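Local atomic coordinates of TRNA (adenine(9)-n1)-methyltransferase (Sulfolobus acidocaldarius, PDB entry 5A7Z), a protein that catalyses the S-adenosyl-L-methionine-dependent methylation of adenosine 9 in tRNA, forming N1-methyladenosine. Residues 36-41 with 88-93; 49-53 with 140-144; 113-119 with 209-213; 188-194 with 252-258. All coordinates share one frame; numbering follows the deposited sequence.

Interaction 1: 36-41 with 88-93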
# COMPACT_ATOMS: atom_id res chain seq x y z
N ILE A 36 -24.91 -6.12 7.01
CA ILE A 36 -24.31 -7.34 6.46
C ILE A 36 -23.17 -7.85 7.37
O ILE A 36 -22.16 -7.17 7.55
CB ILE A 36 -23.77 -7.09 5.03
CG1 ILE A 36 -24.88 -6.45 4.18
CG2 ILE A 36 -23.27 -8.39 4.38
CD1 ILE A 36 -24.51 -6.17 2.74
N SER A 37 -23.34 -9.07 7.87
CA SER A 37 -22.44 -9.69 8.82
C SER A 37 -21.71 -10.87 8.26
O SER A 37 -20.82 -11.42 8.91
CB SER A 37 -23.25 -10.19 10.00
OG SER A 37 -23.52 -9.10 10.81
N SER A 38 -22.13 -11.31 7.09
CA SER A 38 -21.53 -12.48 6.45
C SER A 38 -21.57 -12.32 4.98
O SER A 38 -22.52 -11.73 4.42
CB SER A 38 -22.34 -13.73 6.80
OG SER A 38 -22.55 -13.75 8.16
N ILE A 39 -20.62 -12.96 4.34
CA ILE A 39 -20.53 -12.95 2.90
C ILE A 39 -20.00 -14.29 2.44
O ILE A 39 -18.97 -14.78 2.99
CB ILE A 39 -19.57 -11.84 2.44
CG1 ILE A 39 -20.13 -10.47 2.78
CG2 ILE A 39 -19.32 -11.94 0.93
CD1 ILE A 39 -19.18 -9.35 2.43
N TYR A 40 -20.66 -14.88 1.45
CA TYR A 40 -20.13 -16.07 0.79
C TYR A 40 -19.14 -15.64 -0.28
O TYR A 40 -19.50 -14.90 -1.17
CB TYR A 40 -21.25 -16.88 0.15
CG TYR A 40 -20.83 -18.28 -0.28
CD1 TYR A 40 -20.23 -18.50 -1.53
CD2 TYR A 40 -21.07 -19.36 0.52
CE1 TYR A 40 -19.85 -19.78 -1.93
CE2 TYR A 40 -20.67 -20.64 0.15
CZ TYR A 40 -20.08 -20.86 -1.08
OH TYR A 40 -19.73 -22.16 -1.44
N ILE A 41 -17.86 -16.04 -0.12
CA ILE A 41 -16.76 -15.48 -0.90
C ILE A 41 -16.23 -16.46 -1.94
O ILE A 41 -15.41 -16.09 -2.76
CB ILE A 41 -15.57 -15.04 0.00
CG1 ILE A 41 -15.01 -16.20 0.83
CG2 ILE A 41 -15.99 -13.91 0.94
CD1 ILE A 41 -13.61 -15.95 1.33
N THR A 88 -24.63 -19.26 7.61
CA THR A 88 -25.46 -18.74 6.54
C THR A 88 -24.93 -17.39 6.14
O THR A 88 -24.46 -16.67 6.97
CB THR A 88 -26.87 -18.52 7.05
OG1 THR A 88 -27.40 -19.77 7.43
CG2 THR A 88 -27.77 -17.92 5.99
N SER A 89 -25.05 -17.03 4.86
CA SER A 89 -24.91 -15.62 4.43
C SER A 89 -26.12 -15.29 3.59
O SER A 89 -26.78 -16.19 3.12
CB SER A 89 -23.64 -15.42 3.63
OG SER A 89 -23.39 -16.52 2.75
N ARG A 90 -26.40 -13.99 3.44
CA ARG A 90 -27.49 -13.48 2.58
C ARG A 90 -26.95 -12.75 1.37
O ARG A 90 -27.72 -12.18 0.58
CB ARG A 90 -28.34 -12.47 3.37
CG ARG A 90 -29.00 -13.05 4.60
CD ARG A 90 -29.84 -14.26 4.22
NE ARG A 90 -30.95 -14.42 5.13
CZ ARG A 90 -32.22 -14.34 4.80
NH1 ARG A 90 -32.60 -14.14 3.54
NH2 ARG A 90 -33.12 -14.46 5.74
N TYR A 91 -25.62 -12.64 1.29
CA TYR A 91 -24.93 -11.93 0.22
C TYR A 91 -23.73 -12.76 -0.21
O TYR A 91 -22.97 -13.28 0.65
CB TYR A 91 -24.50 -10.54 0.68
CG TYR A 91 -25.68 -9.63 0.88
CD1 TYR A 91 -26.27 -8.99 -0.19
CD2 TYR A 91 -26.27 -9.49 2.13
CE1 TYR A 91 -27.39 -8.18 -0.03
CE2 TYR A 91 -27.36 -8.66 2.32
CZ TYR A 91 -27.93 -8.02 1.23
OH TYR A 91 -29.07 -7.26 1.40
N THR A 92 -23.59 -12.91 -1.52
CA THR A 92 -22.51 -13.66 -2.11
C THR A 92 -21.63 -12.72 -2.92
O THR A 92 -22.13 -11.88 -3.68
CB THR A 92 -23.04 -14.77 -3.03
OG1 THR A 92 -23.77 -15.74 -2.26
CG2 THR A 92 -21.90 -15.46 -3.71
N PHE A 93 -20.32 -12.82 -2.74
CA PHE A 93 -19.39 -11.95 -3.43
C PHE A 93 -19.07 -12.58 -4.77
O PHE A 93 -18.53 -13.67 -4.82
CB PHE A 93 -18.09 -11.79 -2.63
CG PHE A 93 -17.12 -10.81 -3.23
CD1 PHE A 93 -17.25 -9.47 -2.98
CD2 PHE A 93 -16.08 -11.24 -4.04
CE1 PHE A 93 -16.40 -8.56 -3.55
CE2 PHE A 93 -15.22 -10.33 -4.61
CZ PHE A 93 -15.36 -8.99 -4.32
O HOH W 1 -25.19 -11.95 4.81
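I36 lays its CD1 methyl over one face of the Y91 ring, 3.9 Å from the ring centroid, in a CH-pi contact. The two side chains cross at about a right angle, and the phenol's chi1 of -69°, with CG beside its own backbone N, presents that face to the isoleucine. Such a flat, broad ring suits a greasy branched chain at a partly exposed margin; an alanine here would probably leave the I36 methyl without its aromatic cover and open a gap beside the strand.

Further along, Y40 N donates to Y91 O (2.9 Å) and F93 N to Y40 O (2.7 Å), the pattern of a parallel bridge centred on Y40 and T92. Beside it Y40 and T92 run side by side, CB to OG1 at 3.7 Å, before the tyrosine ring leads off to R67 and its OH to G83 O; T92 OG1 bonds to E65. On the buried side the beta-branched I39 sets CG2 against F93 CB at 3.8 Å, while F93, its ring anti to the backbone N (chi1 -175°), carries on toward helix 48-57. A water bridges S38 O and R90 N where the chain turns its corner.

Strand 38-40 also pairs with 78-82, and 91-95 with 60-75; the single bridge thus joins the two ends of the curled sheet, an arrangement consistent with a small beta-barrel.

Interaction 2: 49-53 with 140-144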
# COMPACT_ATOMS: atom_id res chain seq x y z
N GLN A 49 -9.85 -6.94 2.35
CA GLN A 49 -9.02 -6.08 1.51
C GLN A 49 -8.91 -6.64 0.12
O GLN A 49 -8.85 -5.89 -0.85
CB GLN A 49 -7.61 -5.89 2.11
CG GLN A 49 -6.70 -4.94 1.31
CD GLN A 49 -6.02 -5.63 0.14
OE1 GLN A 49 -5.98 -6.84 0.07
NE2 GLN A 49 -5.49 -4.85 -0.79
N SER A 50 -8.84 -7.97 0.03
CA SER A 50 -8.80 -8.69 -1.26
C SER A 50 -10.14 -8.53 -1.97
O SER A 50 -10.20 -8.35 -3.15
CB SER A 50 -8.51 -10.17 -1.03
OG SER A 50 -7.24 -10.37 -0.37
N LEU A 51 -11.21 -8.56 -1.22
CA LEU A 51 -12.50 -8.43 -1.83
C LEU A 51 -12.66 -7.02 -2.31
O LEU A 51 -13.13 -6.80 -3.41
CB LEU A 51 -13.60 -8.80 -0.84
CG LEU A 51 -13.48 -10.22 -0.24
CD1 LEU A 51 -14.70 -10.49 0.64
CD2 LEU A 51 -13.38 -11.30 -1.31
N ALA A 52 -12.24 -6.06 -1.49
CA ALA A 52 -12.36 -4.64 -1.87
C ALA A 52 -11.64 -4.39 -3.17
O ALA A 52 -12.19 -3.75 -4.07
CB ALA A 52 -11.82 -3.74 -0.80
N ILE A 53 -10.44 -4.94 -3.31
CA ILE A 53 -9.67 -4.74 -4.51
C ILE A 53 -10.44 -5.24 -5.73
O ILE A 53 -10.46 -4.57 -6.77
CB ILE A 53 -8.28 -5.45 -4.45
CG1 ILE A 53 -7.22 -4.49 -3.93
CG2 ILE A 53 -7.84 -5.90 -5.85
CD1 ILE A 53 -7.04 -3.25 -4.80
N ARG A 140 -1.48 -3.10 -4.41
CA ARG A 140 -2.73 -3.82 -4.53
C ARG A 140 -2.88 -5.00 -3.57
O ARG A 140 -3.98 -5.43 -3.36
CB ARG A 140 -2.90 -4.28 -5.95
CG ARG A 140 -3.44 -3.20 -6.83
CD ARG A 140 -3.51 -3.68 -8.26
NE ARG A 140 -3.98 -2.60 -9.11
CZ ARG A 140 -4.14 -2.70 -10.43
NH1 ARG A 140 -3.87 -3.83 -11.06
NH2 ARG A 140 -4.56 -1.65 -11.12
N LYS A 141 -1.78 -5.43 -3.00
CA LYS A 141 -1.75 -6.45 -1.99
C LYS A 141 -2.16 -5.91 -0.62
O LYS A 141 -2.64 -6.63 0.18
CB LYS A 141 -0.33 -7.01 -1.88
CG LYS A 141 -0.06 -8.34 -2.49
CD LYS A 141 -0.51 -8.45 -3.91
CE LYS A 141 0.43 -9.31 -4.73
NZ LYS A 141 0.18 -9.21 -6.19
N PHE A 142 -1.92 -4.62 -0.39
CA PHE A 142 -2.17 -4.04 0.93
C PHE A 142 -3.28 -3.00 0.92
O PHE A 142 -4.16 -3.02 1.78
CB PHE A 142 -0.88 -3.43 1.49
CG PHE A 142 0.22 -4.42 1.70
CD1 PHE A 142 1.05 -4.79 0.65
CD2 PHE A 142 0.44 -4.99 2.94
CE1 PHE A 142 2.07 -5.71 0.83
CE2 PHE A 142 1.46 -5.91 3.14
CZ PHE A 142 2.27 -6.26 2.08
N LEU A 143 -3.23 -2.09 -0.04
CA LEU A 143 -4.18 -1.01 -0.09
C LEU A 143 -4.87 -1.00 -1.43
O LEU A 143 -5.42 -1.98 -1.81
CB LEU A 143 -3.47 0.31 0.15
CG LEU A 143 -2.85 0.48 1.53
CD1 LEU A 143 -1.75 1.50 1.64
CD2 LEU A 143 -3.88 0.66 2.62
N TRP A 144 -4.82 0.11 -2.15
CA TRP A 144 -5.24 0.15 -3.52
C TRP A 144 -4.43 1.17 -4.29
O TRP A 144 -3.67 1.90 -3.69
CB TRP A 144 -6.74 0.38 -3.64
CG TRP A 144 -7.15 1.74 -3.67
CD1 TRP A 144 -7.06 2.63 -2.69
CD2 TRP A 144 -7.74 2.41 -4.76
NE1 TRP A 144 -7.54 3.83 -3.08
CE2 TRP A 144 -7.97 3.72 -4.36
CE3 TRP A 144 -8.08 2.03 -6.05
CZ2 TRP A 144 -8.52 4.65 -5.19
CZ3 TRP A 144 -8.64 2.95 -6.86
CH2 TRP A 144 -8.86 4.24 -6.43
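Q49, on helix 48-57, reaches the backbone at the C-terminal end of helix 122-142, where the last carbonyls lack the amide partners of a further turn. Here a glutamine side chain meets the C-terminal carbonyls of a helix, joining an N-terminal helix to the SPOUT-class methyltransferase fold.

From CB the chain continues to CG, anti to the backbone N (chi1 -177°) and so carried to the carbonyls of residues 140-143. CG comes to 3.2 Å from F142 O, and there the chain bends (chi2 -83°), turning the N-H edge of the amide to the helix end. CD lies 3.5 Å from K141 O. OE1 is 3.3 Å from that same oxygen; both are acceptors, so no bond forms. NE2 does the holding: it donates to R140 O at 3.0 Å and to L143 O at 3.0 Å, one N-H for each, with both oxygens in or close to the amide plane. The pair of bonds fixes the rotation of the amide. They meet their carbonyls differently, for NE2 lies on a lone pair of L143 O but 55° above the carbonyl plane of R140. Glutamine suits the place because its amide offers two N-H groups on one atom, at the end of a chain long enough to cross the gap.

F142 and L143 turn their side chains away onto helix 242-255, and the R140 guanidinium pairs with D145. One helical turn after Q49, I53 slips in beside these bonds, its CG1 3.4 Å from R140 O and its CD1 3.8 Å from W144 CB.

Interaction 3: 113-119 with 209-213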
# COMPACT_ATOMS: atom_id res chain seq x y z
N ASP A 113 9.45 9.01 -5.90
CA ASP A 113 9.98 10.29 -6.40
C ASP A 113 10.91 10.06 -7.58
O ASP A 113 12.07 9.69 -7.42
CB ASP A 113 10.70 11.03 -5.28
CG ASP A 113 11.07 12.48 -5.65
OD1 ASP A 113 11.13 12.84 -6.88
OD2 ASP A 113 11.33 13.26 -4.70
N LEU A 114 10.38 10.28 -8.77
CA LEU A 114 11.16 10.10 -9.98
C LEU A 114 11.61 11.43 -10.59
O LEU A 114 11.98 11.47 -11.75
CB LEU A 114 10.32 9.32 -11.00
CG LEU A 114 10.05 7.84 -10.69
CD1 LEU A 114 9.49 7.16 -11.93
CD2 LEU A 114 11.29 7.10 -10.19
N GLY A 115 11.61 12.50 -9.81
CA GLY A 115 12.28 13.74 -10.22
C GLY A 115 13.67 13.52 -10.81
O GLY A 115 14.01 14.12 -11.77
N LEU A 116 14.45 12.60 -10.24
CA LEU A 116 15.82 12.34 -10.69
C LEU A 116 15.96 11.57 -12.04
O LEU A 116 17.09 11.33 -12.46
CB LEU A 116 16.60 11.56 -9.60
CG LEU A 116 16.54 10.01 -9.59
CD1 LEU A 116 17.59 9.43 -8.64
CD2 LEU A 116 15.17 9.45 -9.26
N PHE A 117 14.86 11.17 -12.67
CA PHE A 117 14.91 10.09 -13.67
C PHE A 117 15.96 10.36 -14.75
O PHE A 117 16.75 9.48 -15.07
CB PHE A 117 13.54 9.86 -14.31
CG PHE A 117 13.48 8.62 -15.18
CD1 PHE A 117 13.44 7.33 -14.61
CD2 PHE A 117 13.49 8.72 -16.58
CE1 PHE A 117 13.42 6.19 -15.41
CE2 PHE A 117 13.47 7.58 -17.38
CZ PHE A 117 13.43 6.32 -16.79
N GLU A 118 16.01 11.58 -15.25
CA GLU A 118 16.92 11.93 -16.33
C GLU A 118 18.40 12.00 -15.92
O GLU A 118 19.26 12.05 -16.77
CB GLU A 118 16.47 13.25 -16.97
CG GLU A 118 15.05 13.18 -17.58
CD GLU A 118 14.95 12.20 -18.77
OE1 GLU A 118 15.92 12.13 -19.57
OE2 GLU A 118 13.90 11.53 -18.93
N PHE A 119 18.69 11.91 -14.63
CA PHE A 119 20.07 11.83 -14.14
C PHE A 119 20.57 10.38 -14.06
O PHE A 119 21.73 10.17 -13.75
CB PHE A 119 20.18 12.41 -12.72
CG PHE A 119 19.76 13.86 -12.60
CD1 PHE A 119 18.41 14.21 -12.55
CD2 PHE A 119 20.71 14.85 -12.42
CE1 PHE A 119 18.02 15.53 -12.39
CE2 PHE A 119 20.32 16.17 -12.27
CZ PHE A 119 18.98 16.51 -12.25
N LEU A 209 18.24 9.83 -4.07
CA LEU A 209 17.80 11.19 -4.27
C LEU A 209 16.30 11.23 -4.53
O LEU A 209 15.79 10.60 -5.47
CB LEU A 209 18.57 11.85 -5.42
CG LEU A 209 18.01 13.20 -5.96
CD1 LEU A 209 17.86 14.25 -4.86
CD2 LEU A 209 18.88 13.74 -7.09
N ASP A 210 15.61 11.95 -3.66
CA ASP A 210 14.23 12.35 -3.85
C ASP A 210 14.20 13.81 -4.35
O ASP A 210 14.12 14.75 -3.56
CB ASP A 210 13.52 12.26 -2.52
CG ASP A 210 14.25 13.01 -1.45
OD1 ASP A 210 15.48 12.81 -1.35
OD2 ASP A 210 13.63 13.84 -0.77
N ARG A 211 14.28 13.98 -5.66
CA ARG A 211 14.55 15.27 -6.22
C ARG A 211 13.32 16.21 -6.22
O ARG A 211 13.46 17.39 -6.01
CB ARG A 211 15.02 15.10 -7.65
CG ARG A 211 15.34 16.42 -8.34
CD ARG A 211 16.57 17.04 -7.72
NE ARG A 211 17.29 17.95 -8.62
CZ ARG A 211 18.62 18.15 -8.57
NH1 ARG A 211 19.36 17.46 -7.70
NH2 ARG A 211 19.20 19.02 -9.39
N ALA A 212 12.14 15.69 -6.54
CA ALA A 212 10.97 16.57 -6.63
C ALA A 212 10.52 16.99 -5.22
O ALA A 212 10.02 18.09 -5.00
CB ALA A 212 9.84 15.90 -7.38
N THR A 213 10.81 16.15 -4.24
CA THR A 213 10.53 16.52 -2.87
C THR A 213 11.60 17.48 -2.29
O THR A 213 11.28 18.39 -1.55
CB THR A 213 10.30 15.27 -1.98
OG1 THR A 213 11.55 14.65 -1.63
CG2 THR A 213 9.44 14.26 -2.71
O HOH W 2 14.14 11.54 -7.27
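An Asx turn at the end of strand 109-113 is joined here to the first turn of helix 211-220, and the D113 carboxylate serves both. OD1 accepts from G115 N (3.0 Å), which makes the turn, and from A212 N (3.0 Å) on its syn lone pair; OD2 takes T213 N, again at 3.0 Å. The carboxylate is therefore gripped by three backbone N-H groups, which fix its rotation. With CG anti to the backbone N (chi1 -170°) it is carried out to the helix start, where amides lack partners from a preceding turn. D210 holds the N-cap position but makes no capping bond; its side chain turns aside to a salt bridge with R226.

G115 passes close over R211 and A212, and a CB there would collide with A212 N and R211 CB, which probably accounts for the glycine. A water accepts from L116 N (3.2 Å) and R211 N (2.9 Å) and lies within bonding distance of D113 O and L209 O. L116 and L209 slide past each other, CB to CD2 at 4.0 Å. F119 CZ lies 3.7 Å above the plane of the R211 guanidinium, toward its rim, the planes 55° apart.

D113 ends a strand lying between two parallel neighbours, 148-151 and 196-202, so the arrangement is that of a strand-end turn of the alpha/beta SPOUT fold receiving the N-terminus of a helix.

Interaction 4: 188-194 with 252-258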
# COMPACT_ATOMS: atom_id res chain seq x y z
N ASP A 188 10.04 0.37 14.23
CA ASP A 188 8.64 0.05 14.04
C ASP A 188 7.79 1.29 14.25
O ASP A 188 6.91 1.60 13.45
CB ASP A 188 8.21 -1.09 14.99
CG ASP A 188 8.67 -2.48 14.51
OD1 ASP A 188 8.09 -2.98 13.51
OD2 ASP A 188 9.61 -3.08 15.11
N GLN A 189 8.08 2.04 15.30
CA GLN A 189 7.21 3.13 15.67
C GLN A 189 7.43 4.35 14.78
O GLN A 189 6.47 5.01 14.39
CB GLN A 189 7.33 3.46 17.16
CG GLN A 189 6.78 2.35 18.10
CD GLN A 189 5.44 1.75 17.63
OE1 GLN A 189 5.39 0.62 17.09
NE2 GLN A 189 4.35 2.50 17.83
N ILE A 190 8.68 4.60 14.38
CA ILE A 190 8.91 5.68 13.42
C ILE A 190 7.97 5.51 12.24
O ILE A 190 7.32 6.46 11.80
CB ILE A 190 10.33 5.70 12.87
CG1 ILE A 190 11.34 6.04 13.97
CG2 ILE A 190 10.42 6.72 11.73
CD1 ILE A 190 11.07 7.33 14.69
N LEU A 191 7.87 4.28 11.74
CA LEU A 191 7.04 3.99 10.59
C LEU A 191 5.56 4.11 10.87
O LEU A 191 4.83 4.66 10.06
CB LEU A 191 7.33 2.61 10.04
CG LEU A 191 8.78 2.39 9.61
CD1 LEU A 191 8.89 1.02 8.98
CD2 LEU A 191 9.25 3.49 8.66
N ARG A 192 5.10 3.60 12.01
CA ARG A 192 3.67 3.65 12.32
C ARG A 192 3.26 5.08 12.58
O ARG A 192 2.15 5.48 12.26
CB ARG A 192 3.30 2.74 13.49
CG ARG A 192 3.67 1.27 13.23
CD ARG A 192 2.63 0.27 13.73
NE ARG A 192 2.96 -1.09 13.28
CZ ARG A 192 3.91 -1.86 13.82
NH1 ARG A 192 4.60 -1.44 14.88
NH2 ARG A 192 4.18 -3.07 13.31
N ASP A 193 4.19 5.87 13.09
CA ASP A 193 3.90 7.25 13.41
C ASP A 193 3.90 8.20 12.24
O ASP A 193 3.58 9.36 12.42
CB ASP A 193 4.90 7.78 14.43
CG ASP A 193 4.71 7.16 15.81
OD1 ASP A 193 3.78 6.31 15.96
OD2 ASP A 193 5.50 7.51 16.72
N HIS A 194 4.27 7.75 11.05
CA HIS A 194 4.25 8.62 9.89
C HIS A 194 3.21 8.17 8.90
O HIS A 194 2.85 7.05 8.90
CB HIS A 194 5.61 8.70 9.27
CG HIS A 194 6.53 9.61 9.98
ND1 HIS A 194 7.26 9.21 11.07
CD2 HIS A 194 6.84 10.91 9.78
CE1 HIS A 194 7.99 10.22 11.51
NE2 HIS A 194 7.75 11.26 10.74
N VAL A 252 4.65 -3.62 7.84
CA VAL A 252 4.73 -3.13 9.19
C VAL A 252 3.45 -2.35 9.52
O VAL A 252 2.85 -2.57 10.56
CB VAL A 252 5.97 -2.25 9.38
CG1 VAL A 252 5.91 -1.54 10.70
CG2 VAL A 252 7.24 -3.09 9.29
N LYS A 253 2.98 -1.55 8.59
CA LYS A 253 1.86 -0.66 8.88
C LYS A 253 0.51 -1.31 8.76
O LYS A 253 -0.43 -0.90 9.44
CB LYS A 253 1.90 0.53 7.97
CG LYS A 253 3.11 1.41 8.18
CD LYS A 253 2.99 2.67 7.36
CE LYS A 253 1.80 3.53 7.81
NZ LYS A 253 2.08 4.10 9.14
N GLU A 254 0.36 -2.26 7.85
CA GLU A 254 -0.96 -2.81 7.55
C GLU A 254 -1.11 -4.23 8.08
O GLU A 254 -2.22 -4.69 8.34
CB GLU A 254 -1.23 -2.79 6.05
CG GLU A 254 -1.49 -1.40 5.51
CD GLU A 254 -2.80 -0.82 6.00
OE1 GLU A 254 -3.79 -1.57 6.10
OE2 GLU A 254 -2.84 0.38 6.27
N LEU A 255 -0.00 -4.92 8.25
CA LEU A 255 -0.03 -6.29 8.76
C LEU A 255 0.44 -6.36 10.19
O LEU A 255 0.44 -7.41 10.79
CB LEU A 255 0.83 -7.20 7.88
CG LEU A 255 0.11 -7.93 6.77
CD1 LEU A 255 -0.98 -7.08 6.09
CD2 LEU A 255 1.11 -8.45 5.76
N ASP A 256 0.82 -5.22 10.74
CA ASP A 256 1.41 -5.19 12.08
C ASP A 256 2.61 -6.12 12.20
O ASP A 256 2.81 -6.73 13.22
CB ASP A 256 0.36 -5.53 13.14
CG ASP A 256 -0.69 -4.45 13.27
OD1 ASP A 256 -0.28 -3.27 13.39
OD2 ASP A 256 -1.90 -4.77 13.22
N GLN A 257 3.40 -6.21 11.15
CA GLN A 257 4.55 -7.01 11.21
C GLN A 257 5.68 -6.22 11.83
O GLN A 257 5.75 -4.99 11.75
CB GLN A 257 4.95 -7.48 9.83
CG GLN A 257 5.03 -8.98 9.74
CD GLN A 257 5.71 -9.47 8.49
OE1 GLN A 257 5.79 -8.76 7.49
NE2 GLN A 257 6.22 -10.70 8.53
N SER A 258 6.53 -6.97 12.51
CA SER A 258 7.83 -6.49 12.93
C SER A 258 8.66 -6.01 11.70
O SER A 258 8.67 -6.66 10.63
CB SER A 258 8.52 -7.66 13.64
OG SER A 258 9.78 -7.32 14.06
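R192 and K253 carry this contact by hydrogen bonds to main-chain carbonyls, each helix lending a long cation to the other. R192 grips V252 O side-on, with NE and NH2 both at 3.1 Å and from the same face of the carbonyl. In return K253 NZ donates to L191 O (3.0 Å) and to H194 O (3.1 Å), the second nearly in line with its C=O. The lysine chain, bent at chi3 (64°) and chi4 (70°), curls its ammonium across to the C-terminal end of helix 188-192. L191 O also accepts from H194 N, which reaches it from the opposite face. Long, flexible cations suit these places, since carbonyls at a helix C-terminus probably carry some extra negative character.

Charge pairs are looser. R192 NE stands 3.9 Å from D256 OD1, a long salt bridge with the oxygen well out of the guanidinium plane, and its NH2 is equally far from D188 OD1, which bonds to L259 N. Replacing the arginine by a leucine would probably leave V252 O without its two donors and the two aspartates without the cation between them.

Among apolar contacts, V252 CG1 sits 3.4 Å above the R192 guanidinium plane, offset toward its rim, where one methyl of a compact, beta-branched valine fits the flat group; L191 CD1 touches V252 CG1 more loosely, at 4.3 Å.

Reciprocal capture of carbonyls ties short helix 188-192 to the junction of helices 242-255 and 259-265, a helix-to-helix packing within the methyltransferase domain of the SPOUT fold.

Overall arrangement
Interactions 1, 2 and 4 form a chain of touching contacts through the elongated molecule. Interaction 1 meets interaction 2 through packing of F93 CZ on L51 O (3.3 Å), strand 38-40 and helix 48-57 being consecutive in sequence. Interaction 2 in turn meets interaction 4, where F142 CE2 packs on L255 CD2 (3.7 Å). Interaction 3 stands apart: its nearest atoms are about 13 Å from interaction 4, and its centre is about 46 Å from that of interaction 1, on the opposite side of the chain's centre. Interactions 3 and 4 lie wholly within the TRM10-type methyltransferase range, whereas interaction 2 links that region to the N-terminal part.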